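Local coordinates for protein dual function macrocyclase-peptidase POPB (Galerina marginata, PDB 5N4B) that cleaves peptide bonds after proline and macrocyclises the resulting peptide in the biosynthesis of the amanitin family of mushroom toxins, at residues 272-277 with 291-296; 236-241 with 249-254; 287-292 with 302-307. The protein carries 1 engineered substitution. One frame throughout, in Å; residues are numbered along the deposited sequence.

Interaction 1 (272-277 with 291-296); sequences KYLYLY and AELDED
K272 lies just before strand 273-279 and already pairs with the neighbouring segment. Its carbonyl O accepts the backbone N of L293 at 2.8 Å. The two segments belong to an antiparallel beta hairpin, the second and third strands of one four-stranded blade of the beta-propeller. The L293 N-H is nearly straight on K272 O but stands above the carbonyl plane. Water 1 donates to the same oxygen and also to L293 O, so it bridges the two segments where the pairing runs out.

Next comes Y273, in a non-hydrogen-bonded pair with E292. With CG anti to the carbonyl carbon (chi1 -67°), the ring runs alongside the E292 side chain in the same direction, CE1 4.0 Å from E292 CG. A291 O sits at the ring edge, in plane. The extended K272 chain covers one ring face, CG over the centre, and K272 NZ donates to Y273 OH at 3.1 Å. This hydroxyl also shares water 2 with E292, whose OE2 accepts from that water at 2.8 Å. The phenol end is therefore tied to both charged neighbours, although K272 NZ and E292 OE2 do not meet directly. Y273 also touches N320 of strand 315-321, in the next blade.

L274 forms a hydrogen-bonded pair with A291. Its N donates to A291 O, and its O accepts A291 N at a nearly straight 174°. The L274 and A291 side chains share the sheet face turned from Y273. There L274 CB lies 4.3 Å from A291 CB. L293 reaches in beside them from beyond the last strand pair, and its methyl CD2 lies 4.1 Å from L274 CB.

Interaction 2 (236-241 with 249-254); sequences MMCYHK and DIIVYQ
A classic beta bulge marks this antiparallel hairpin, formed by the third and fourth strands of a beta-propeller blade. V252 and Y253 both lie opposite M237. Their two backbone N-H groups converge on M237 O, the V252 N at 2.7 Å and the Y253 N at 3.1 Å. The V252 bond is the more bent, though its donor lies in the carbonyl plane. M237 N returns a bond to Y253 O. Past the bulge the register has moved by one residue, and Y239 and I250 form a regular hydrogen-bonded pair.

V252, the first bulge residue, points its CB toward the other strand, and its CG2 lies 3.9 Å from Y239 CB. Y239 and I250 run side by side on the face they share with M237 and Y253, with ring atom CD2 near methyl CD1. The other face carries M236, C238 and I251. M236 SD meets I251 CD1 at 3.9 Å, and C238 SG lies near I251 CG1.

At the far end D249 grips H240. Chi1 of 177° carries the H240 ring beside D249, and the turn about CB-CG (chi2 66°) presents ND1 to the carboxylate. ND1 donates to D249 OD1 at 2.6 Å, on the syn side and close to the ring plane, while ring and carboxylate planes stay 59° apart. Y217 OH bonds the other carboxylate oxygen, and D196 takes H240 NE2, so the buried imidazole is held at both nitrogens. The acidic partners would tend to favour a protonated ring. Water 3 links the two segments here, donating to D249 OD1 at 2.7 Å and accepting from K241 N.

Interaction 3 (287-292 with 302-307); sequences LLWVAE and IHWRKV
The K306 side chain lies along one face of the W289 indole, both pointing the same way. K306 CG makes a CH-pi contact 3.7 Å from the centroid of the five-membered ring, 15° off the ring normal. K306 is extended beyond CG, which carries CE on to W289 CH2, at 3.8 Å. W304 meets the same indole obliquely, with its CB 3.6 Å from W289 CE3 and the ring planes at 50°.

Beside the indole, the backbones of V290 and R305 form a hydrogen-bonded antiparallel pair. V290 N donates to R305 O at 2.9 Å, and R305 N donates to V290 O. V290 CG2 touches V307 CG2 (3.9 Å), the two side chains crossing at a slant where the chain turns at V307. At the other end I302 CG2 presses tightly on A291 CB (3.4 Å) and also lies over the centre of one W304 face. Water 4 bridges E292 N and H303 O.

K306 centres an inverse gamma turn, which interrupts the pairing before V308 bonds to L288. Farther out, the carbonyls of L343 and K345 hold the R305 guanidinium. The W289 indole is thus held by carbon contacts from K306 and W304, and its one polar atom, NE1, is satisfied by N309 OD1.

All three contacts lie in the N-terminal beta-propeller, away from the catalytic triad. Interaction 2 comes first along the chain and closes the blade formed by strands 207-208 to 250-254. Interactions 1 and 3 follow in the next blade. They share strand 287-292, which pairs with 273-279 on one side and with 305-308 on the other. Their centres are about 8 Å apart; that of interaction 2 is about 13 and 15 Å from them. Y253 and V252 of interaction 2 pack on L276, W289 and W304, so the two blades meet through apolar and aromatic side chains. These contacts help build adjoining blades of the propeller, the domain that in this family lies over the active site of the hydrolase domain.

Interaction 1 (272-277 with 291-296)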
loop_
_atom_site.group_PDB
_atom_site.type_symbol
_atom_site.label_atom_id
_atom_site.label_comp_id
_atom_site.label_asym_id
_atom_site.label_seq_id
_atom_site.Cartn_x
_atom_site.Cartn_y
_atom_site.Cartn_z
ATOM N N LYS A 272 6.728 21.308 -22.127
ATOM C CA LYS A 272 7.348 20.823 -23.347
ATOM C C LYS A 272 7.120 19.340 -23.614
ATOM O O LYS A 272 7.076 18.940 -24.782
ATOM C CB LYS A 272 8.838 21.111 -23.283
ATOM C CG LYS A 272 9.618 20.684 -24.508
ATOM C CD LYS A 272 11.070 20.988 -24.291
ATOM C CE LYS A 272 11.908 20.852 -25.532
ATOM N NZ LYS A 272 13.270 20.829 -25.008
ATOM N N TYR A 273 7.025 18.516 -22.574
ATOM C CA TYR A 273 7.038 17.073 -22.741
ATOM C C TYR A 273 5.849 16.419 -22.066
ATOM O O TYR A 273 5.378 16.853 -21.005
ATOM C CB TYR A 273 8.318 16.470 -22.155
ATOM C CG TYR A 273 9.570 16.828 -22.872
ATOM C CD1 TYR A 273 9.755 16.474 -24.194
ATOM C CD2 TYR A 273 10.594 17.459 -22.196
ATOM C CE1 TYR A 273 10.932 16.749 -24.837
ATOM C CE2 TYR A 273 11.789 17.780 -22.838
ATOM C CZ TYR A 273 11.932 17.423 -24.177
ATOM O OH TYR A 273 13.135 17.711 -24.794
ATOM N N LEU A 274 5.385 15.377 -22.719
ATOM C CA LEU A 274 4.473 14.382 -22.176
ATOM C C LEU A 274 5.217 13.055 -22.146
ATOM O O LEU A 274 5.760 12.606 -23.162
ATOM C CB LEU A 274 3.239 14.270 -23.071
ATOM C CG LEU A 274 2.256 13.135 -22.790
ATOM C CD1 LEU A 274 1.636 13.309 -21.467
ATOM C CD2 LEU A 274 1.199 13.117 -23.903
ATOM N N TYR A 275 5.172 12.385 -21.017
ATOM C CA TYR A 275 5.826 11.113 -20.844
ATOM C C TYR A 275 4.814 9.999 -20.697
ATOM O O TYR A 275 3.794 10.158 -20.002
ATOM C CB TYR A 275 6.676 11.168 -19.596
ATOM C CG TYR A 275 7.678 12.298 -19.526
ATOM C CD1 TYR A 275 8.866 12.283 -20.274
ATOM C CD2 TYR A 275 7.475 13.404 -18.708
ATOM C CE1 TYR A 275 9.778 13.300 -20.191
ATOM C CE2 TYR A 275 8.429 14.420 -18.626
ATOM C CZ TYR A 275 9.569 14.345 -19.379
ATOM O OH TYR A 275 10.476 15.368 -19.257
ATOM N N LEU A 276 5.103 8.853 -21.339
ATOM C CA LEU A 276 4.282 7.654 -21.225
ATOM C C LEU A 276 5.108 6.524 -20.672
ATOM O O LEU A 276 6.178 6.207 -21.207
ATOM C CB LEU A 276 3.754 7.244 -22.591
ATOM C CG LEU A 276 2.887 5.966 -22.646
ATOM C CD1 LEU A 276 1.528 6.181 -22.070
ATOM C CD2 LEU A 276 2.789 5.449 -24.095
ATOM N N TYR A 277 4.605 5.927 -19.610
ATOM C CA TYR A 277 5.181 4.738 -19.021
ATOM C C TYR A 277 4.293 3.548 -19.379
ATOM O O TYR A 277 3.059 3.665 -19.452
ATOM C CB TYR A 277 5.208 4.823 -17.504
ATOM C CG TYR A 277 5.872 6.059 -16.918
ATOM C CD1 TYR A 277 7.203 6.304 -17.057
ATOM C CD2 TYR A 277 5.144 6.929 -16.158
ATOM C CE1 TYR A 277 7.775 7.425 -16.510
ATOM C CE2 TYR A 277 5.722 8.052 -15.600
ATOM C CZ TYR A 277 7.044 8.280 -15.765
ATOM O OH TYR A 277 7.638 9.386 -15.150
ATOM N N ALA A 291 6.905 12.462 -25.774
ATOM C CA ALA A 291 6.304 13.275 -26.821
ATOM C C ALA A 291 6.577 14.741 -26.544
ATOM O O ALA A 291 6.538 15.197 -25.392
ATOM C CB ALA A 291 4.794 13.091 -26.928
ATOM N N GLU A 292 6.780 15.506 -27.596
ATOM C CA GLU A 292 6.854 16.951 -27.503
ATOM C C GLU A 292 5.453 17.533 -27.661
ATOM O O GLU A 292 4.719 17.183 -28.602
ATOM C CB GLU A 292 7.779 17.477 -28.595
ATOM C CG GLU A 292 9.228 17.104 -28.397
ATOM C CD GLU A 292 10.135 17.770 -29.394
ATOM O OE1 GLU A 292 9.652 18.072 -30.501
ATOM O OE2 GLU A 292 11.312 17.996 -29.066
ATOM N N LEU A 293 5.068 18.397 -26.730
ATOM C CA LEU A 293 3.809 19.125 -26.768
ATOM C C LEU A 293 4.067 20.516 -27.305
ATOM O O LEU A 293 5.016 21.185 -26.875
ATOM C CB LEU A 293 3.240 19.282 -25.357
ATOM C CG LEU A 293 2.839 18.013 -24.637
ATOM C CD1 LEU A 293 2.466 18.306 -23.201
ATOM C CD2 LEU A 293 1.747 17.288 -25.357
ATOM N N ASP A 294 3.193 20.984 -28.190
ATOM C CA ASP A 294 3.304 22.379 -28.598
ATOM C C ASP A 294 2.400 23.184 -27.667
ATOM O O ASP A 294 1.743 22.624 -26.779
ATOM C CB ASP A 294 3.002 22.576 -30.093
ATOM C CG ASP A 294 1.592 22.162 -30.480
ATOM O OD1 ASP A 294 0.677 22.296 -29.653
ATOM O OD2 ASP A 294 1.389 21.750 -31.643
ATOM N N GLU A 295 2.383 24.511 -27.820
ATOM C CA GLU A 295 1.708 25.321 -26.803
ATOM C C GLU A 295 0.198 25.085 -26.751
ATOM O O GLU A 295 -0.431 25.425 -25.741
ATOM C CB GLU A 295 2.041 26.817 -26.938
ATOM C CG GLU A 295 3.518 27.131 -26.668
ATOM C CD GLU A 295 3.938 28.524 -27.150
ATOM O OE1 GLU A 295 3.046 29.373 -27.378
ATOM O OE2 GLU A 295 5.154 28.739 -27.379
ATOM N N ASP A 296 -0.387 24.509 -27.805
ATOM C CA ASP A 296 -1.782 24.073 -27.820
ATOM C C ASP A 296 -2.063 22.828 -26.972
ATOM O O ASP A 296 -3.238 22.533 -26.722
ATOM C CB ASP A 296 -2.178 23.764 -29.265
ATOM C CG ASP A 296 -2.117 24.981 -30.145
ATOM O OD1 ASP A 296 -2.365 26.079 -29.611
ATOM O OD2 ASP A 296 -1.791 24.851 -31.349
HETATM O O HOH W 1 7.839 20.633 -26.957
HETATM O O HOH W 2 13.194 16.928 -27.332
#

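Interaction 2 (236-241 with 249-254)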
loop_
_atom_site.group_PDB
_atom_site.type_symbol
_atom_site.label_atom_id
_atom_site.label_comp_id
_atom_site.label_asym_id
_atom_site.label_seq_id
_atom_site.Cartn_x
_atom_site.Cartn_y
_atom_site.Cartn_z
ATOM N N MET A 236 -6.457 1.972 -21.568
ATOM C CA MET A 236 -6.224 3.102 -22.455
ATOM C C MET A 236 -5.751 4.267 -21.607
ATOM O O MET A 236 -6.399 4.629 -20.616
ATOM C CB MET A 236 -7.530 3.550 -23.155
ATOM C CG MET A 236 -8.136 2.506 -24.050
ATOM S SD MET A 236 -9.875 2.801 -24.393
ATOM C CE MET A 236 -10.573 1.996 -22.950
ATOM N N MET A 237 -4.665 4.905 -22.007
ATOM C CA MET A 237 -4.314 6.198 -21.438
ATOM C C MET A 237 -5.042 7.272 -22.237
ATOM O O MET A 237 -4.902 7.357 -23.461
ATOM C CB MET A 237 -2.800 6.418 -21.449
ATOM C CG MET A 237 -2.359 7.735 -20.863
ATOM S SD MET A 237 -2.819 8.037 -19.162
ATOM C CE MET A 237 -1.941 6.703 -18.373
ATOM N N CYS A 238 -5.818 8.082 -21.551
ATOM C CA CYS A 238 -6.721 9.024 -22.165
ATOM C C CYS A 238 -6.491 10.413 -21.613
ATOM O O CYS A 238 -5.842 10.593 -20.560
ATOM C CB CYS A 238 -8.176 8.642 -21.895
ATOM S SG CYS A 238 -8.670 7.104 -22.697
ATOM N N TYR A 239 -7.026 11.390 -22.340
ATOM C CA TYR A 239 -6.987 12.793 -21.955
ATOM C C TYR A 239 -8.392 13.361 -21.933
ATOM O O TYR A 239 -9.139 13.212 -22.909
ATOM C CB TYR A 239 -6.098 13.586 -22.920
ATOM C CG TYR A 239 -6.080 15.044 -22.682
ATOM C CD1 TYR A 239 -5.319 15.645 -21.676
ATOM C CD2 TYR A 239 -6.860 15.846 -23.509
ATOM C CE1 TYR A 239 -5.372 17.065 -21.538
ATOM C CE2 TYR A 239 -6.921 17.183 -23.353
ATOM C CZ TYR A 239 -6.191 17.779 -22.411
ATOM O OH TYR A 239 -6.353 19.166 -22.376
ATOM N N HIS A 240 -8.761 13.973 -20.811
ATOM C CA HIS A 240 -10.041 14.632 -20.620
ATOM C C HIS A 240 -9.858 16.139 -20.562
ATOM O O HIS A 240 -9.089 16.638 -19.730
ATOM C CB HIS A 240 -10.683 14.173 -19.311
ATOM C CG HIS A 240 -11.965 14.868 -19.048
ATOM N ND1 HIS A 240 -13.063 14.677 -19.849
ATOM C CD2 HIS A 240 -12.298 15.853 -18.191
ATOM C CE1 HIS A 240 -14.052 15.460 -19.448
ATOM N NE2 HIS A 240 -13.617 16.184 -18.434
ATOM N N LYS A 241 -10.563 16.872 -21.442
ATOM C CA LYS A 241 -10.580 18.322 -21.421
ATOM C C LYS A 241 -11.657 18.804 -20.451
ATOM O O LYS A 241 -12.813 18.357 -20.510
ATOM C CB LYS A 241 -10.846 18.819 -22.840
ATOM C CG LYS A 241 -10.972 20.321 -22.918
ATOM C CD LYS A 241 -11.187 20.759 -24.364
ATOM C CE LYS A 241 -11.263 22.267 -24.419
ATOM N NZ LYS A 241 -11.847 22.708 -25.731
ATOM N N ASP A 249 -13.151 12.674 -24.965
ATOM C CA ASP A 249 -11.805 12.373 -24.497
ATOM C C ASP A 249 -10.959 11.719 -25.594
ATOM O O ASP A 249 -11.450 10.926 -26.404
ATOM C CB ASP A 249 -11.883 11.444 -23.274
ATOM C CG ASP A 249 -12.344 12.155 -22.014
ATOM O OD1 ASP A 249 -12.886 13.276 -22.066
ATOM O OD2 ASP A 249 -12.207 11.540 -20.930
ATOM N N ILE A 250 -9.677 12.043 -25.584
ATOM C CA ILE A 250 -8.701 11.575 -26.561
ATOM C C ILE A 250 -8.024 10.327 -26.013
ATOM O O ILE A 250 -7.633 10.301 -24.839
ATOM C CB ILE A 250 -7.664 12.689 -26.810
ATOM C CG1 ILE A 250 -8.345 13.872 -27.503
ATOM C CG2 ILE A 250 -6.495 12.170 -27.635
ATOM C CD1 ILE A 250 -7.501 15.131 -27.527
ATOM N N ILE A 251 -7.849 9.296 -26.836
ATOM C CA ILE A 251 -7.035 8.142 -26.485
ATOM C C ILE A 251 -5.598 8.487 -26.857
ATOM O O ILE A 251 -5.253 8.567 -28.045
ATOM C CB ILE A 251 -7.486 6.849 -27.187
ATOM C CG1 ILE A 251 -8.873 6.438 -26.693
ATOM C CG2 ILE A 251 -6.506 5.726 -26.855
ATOM C CD1 ILE A 251 -9.438 5.191 -27.416
ATOM N N VAL A 252 -4.766 8.719 -25.844
ATOM C CA VAL A 252 -3.352 9.060 -25.981
ATOM C C VAL A 252 -2.527 7.817 -26.312
ATOM O O VAL A 252 -1.583 7.861 -27.117
ATOM C CB VAL A 252 -2.907 9.715 -24.654
ATOM C CG1 VAL A 252 -1.463 9.854 -24.548
ATOM C CG2 VAL A 252 -3.588 11.071 -24.510
ATOM N N TYR A 253 -2.859 6.681 -25.712
ATOM C CA TYR A 253 -2.176 5.440 -26.034
ATOM C C TYR A 253 -3.029 4.237 -25.642
ATOM O O TYR A 253 -3.670 4.230 -24.596
ATOM C CB TYR A 253 -0.791 5.288 -25.366
ATOM C CG TYR A 253 -0.020 4.161 -26.030
ATOM C CD1 TYR A 253 0.435 4.311 -27.330
ATOM C CD2 TYR A 253 0.238 2.984 -25.387
ATOM C CE1 TYR A 253 1.085 3.271 -27.986
ATOM C CE2 TYR A 253 0.929 1.929 -25.990
ATOM C CZ TYR A 253 1.340 2.088 -27.307
ATOM O OH TYR A 253 1.992 1.086 -27.995
ATOM N N GLN A 254 -2.975 3.189 -26.463
ATOM C CA GLN A 254 -3.417 1.851 -26.082
ATOM C C GLN A 254 -2.676 0.849 -26.952
ATOM O O GLN A 254 -2.070 1.230 -27.964
ATOM C CB GLN A 254 -4.933 1.688 -26.213
ATOM C CG GLN A 254 -5.462 1.630 -27.607
ATOM C CD GLN A 254 -6.962 1.349 -27.586
ATOM O OE1 GLN A 254 -7.426 0.353 -27.010
ATOM N NE2 GLN A 254 -7.701 2.221 -28.173
HETATM O O HOH W 3 -12.503 15.610 -23.277
#

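Interaction 3 (287-292 with 302-307)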
loop_
_atom_site.group_PDB
_atom_site.type_symbol
_atom_site.label_atom_id
_atom_site.label_comp_id
_atom_site.label_asym_id
_atom_site.label_seq_id
_atom_site.Cartn_x
_atom_site.Cartn_y
_atom_site.Cartn_z
ATOM N N LEU A 287 8.633 0.704 -19.767
ATOM C CA LEU A 287 8.995 1.481 -20.927
ATOM C C LEU A 287 8.802 2.967 -20.626
ATOM O O LEU A 287 8.079 3.371 -19.703
ATOM C CB LEU A 287 8.137 1.104 -22.157
ATOM C CG LEU A 287 8.086 -0.387 -22.467
ATOM C CD1 LEU A 287 7.327 -0.621 -23.760
ATOM C CD2 LEU A 287 9.421 -1.025 -22.530
ATOM N N LEU A 288 9.458 3.797 -21.408
ATOM C CA LEU A 288 9.369 5.241 -21.258
ATOM C C LEU A 288 9.465 5.868 -22.639
ATOM O O LEU A 288 10.503 5.771 -23.309
ATOM C CB LEU A 288 10.486 5.774 -20.349
ATOM C CG LEU A 288 10.675 7.303 -20.341
ATOM C CD1 LEU A 288 9.502 7.929 -19.728
ATOM C CD2 LEU A 288 11.968 7.682 -19.641
ATOM N N TRP A 289 8.362 6.472 -23.074
ATOM C CA TRP A 289 8.301 7.176 -24.348
ATOM C C TRP A 289 8.044 8.650 -24.069
ATOM O O TRP A 289 7.441 9.019 -23.032
ATOM C CB TRP A 289 7.223 6.616 -25.287
ATOM C CG TRP A 289 7.395 5.182 -25.731
ATOM C CD1 TRP A 289 8.429 4.340 -25.482
ATOM C CD2 TRP A 289 6.456 4.452 -26.518
ATOM N NE1 TRP A 289 8.185 3.110 -26.061
ATOM C CE2 TRP A 289 6.987 3.165 -26.716
ATOM C CE3 TRP A 289 5.212 4.774 -27.063
ATOM C CZ2 TRP A 289 6.324 2.197 -27.449
ATOM C CZ3 TRP A 289 4.526 3.792 -27.783
ATOM C CH2 TRP A 289 5.115 2.536 -27.990
ATOM N N VAL A 290 8.519 9.512 -24.968
ATOM C CA VAL A 290 8.485 10.950 -24.767
ATOM C C VAL A 290 7.886 11.614 -25.982
ATOM O O VAL A 290 8.368 11.406 -27.094
ATOM C CB VAL A 290 9.902 11.512 -24.534
ATOM C CG1 VAL A 290 9.836 13.038 -24.302
ATOM C CG2 VAL A 290 10.585 10.817 -23.364
ATOM N N ALA A 291 6.905 12.462 -25.774
ATOM C CA ALA A 291 6.304 13.275 -26.821
ATOM C C ALA A 291 6.577 14.741 -26.544
ATOM O O ALA A 291 6.538 15.197 -25.392
ATOM C CB ALA A 291 4.794 13.091 -26.928
ATOM N N GLU A 292 6.780 15.506 -27.596
ATOM C CA GLU A 292 6.854 16.951 -27.503
ATOM C C GLU A 292 5.453 17.533 -27.661
ATOM O O GLU A 292 4.719 17.183 -28.602
ATOM C CB GLU A 292 7.779 17.477 -28.595
ATOM C CG GLU A 292 9.228 17.104 -28.397
ATOM C CD GLU A 292 10.135 17.770 -29.394
ATOM O OE1 GLU A 292 9.652 18.072 -30.501
ATOM O OE2 GLU A 292 11.312 17.996 -29.066
ATOM N N ILE A 302 -0.478 11.797 -31.291
ATOM C CA ILE A 302 0.782 12.181 -30.654
ATOM C C ILE A 302 1.939 11.375 -31.220
ATOM O O ILE A 302 1.862 10.151 -31.383
ATOM C CB ILE A 302 0.626 11.943 -29.152
ATOM C CG1 ILE A 302 -0.226 13.018 -28.557
ATOM C CG2 ILE A 302 1.988 11.961 -28.469
ATOM C CD1 ILE A 302 -0.775 12.606 -27.232
ATOM N N HIS A 303 3.063 12.052 -31.437
ATOM C CA HIS A 303 4.283 11.428 -31.899
ATOM C C HIS A 303 5.115 11.022 -30.677
ATOM O O HIS A 303 5.634 11.878 -29.961
ATOM C CB HIS A 303 5.044 12.358 -32.819
ATOM C CG HIS A 303 6.289 11.750 -33.348
ATOM N ND1 HIS A 303 6.366 10.424 -33.722
ATOM C CD2 HIS A 303 7.520 12.269 -33.545
ATOM C CE1 HIS A 303 7.592 10.154 -34.123
ATOM N NE2 HIS A 303 8.310 11.256 -34.042
ATOM N N TRP A 304 5.272 9.719 -30.474
ATOM C CA TRP A 304 6.102 9.195 -29.393
ATOM C C TRP A 304 7.505 8.909 -29.874
ATOM O O TRP A 304 7.695 8.142 -30.826
ATOM C CB TRP A 304 5.502 7.911 -28.854
ATOM C CG TRP A 304 4.186 8.061 -28.275
ATOM C CD1 TRP A 304 2.993 7.602 -28.778
ATOM C CD2 TRP A 304 3.863 8.754 -27.062
ATOM N NE1 TRP A 304 1.984 7.948 -27.960
ATOM C CE2 TRP A 304 2.469 8.658 -26.890
ATOM C CE3 TRP A 304 4.626 9.429 -26.093
ATOM C CZ2 TRP A 304 1.820 9.197 -25.793
ATOM C CZ3 TRP A 304 3.943 9.972 -24.988
ATOM C CH2 TRP A 304 2.572 9.855 -24.872
ATOM N N ARG A 305 8.491 9.433 -29.138
ATOM C CA ARG A 305 9.869 9.011 -29.252
ATOM C C ARG A 305 10.107 7.875 -28.259
ATOM O O ARG A 305 9.921 8.050 -27.049
ATOM C CB ARG A 305 10.816 10.161 -28.938
ATOM C CG ARG A 305 12.288 9.818 -29.053
ATOM C CD ARG A 305 13.142 11.012 -28.851
ATOM N NE ARG A 305 14.543 10.672 -28.959
ATOM C CZ ARG A 305 15.530 11.570 -28.938
ATOM N NH1 ARG A 305 15.277 12.861 -28.812
ATOM N NH2 ARG A 305 16.793 11.168 -29.057
ATOM N N LYS A 306 10.541 6.726 -28.758
ATOM C CA LYS A 306 10.600 5.473 -27.991
ATOM C C LYS A 306 11.954 5.357 -27.280
ATOM O O LYS A 306 12.776 4.487 -27.550
ATOM C CB LYS A 306 10.283 4.288 -28.890
ATOM C CG LYS A 306 8.893 4.353 -29.525
ATOM C CD LYS A 306 8.637 3.109 -30.427
ATOM C CE LYS A 306 7.280 3.150 -31.108
ATOM N NZ LYS A 306 7.248 1.966 -32.055
ATOM N N VAL A 307 12.117 6.217 -26.277
ATOM C CA VAL A 307 13.411 6.398 -25.623
ATOM C C VAL A 307 13.852 5.129 -24.917
ATOM O O VAL A 307 15.005 4.694 -25.059
ATOM C CB VAL A 307 13.387 7.610 -24.681
ATOM C CG1 VAL A 307 14.645 7.733 -23.910
ATOM C CG2 VAL A 307 13.172 8.869 -25.474
HETATM O O HOH W 4 6.637 14.316 -30.199
#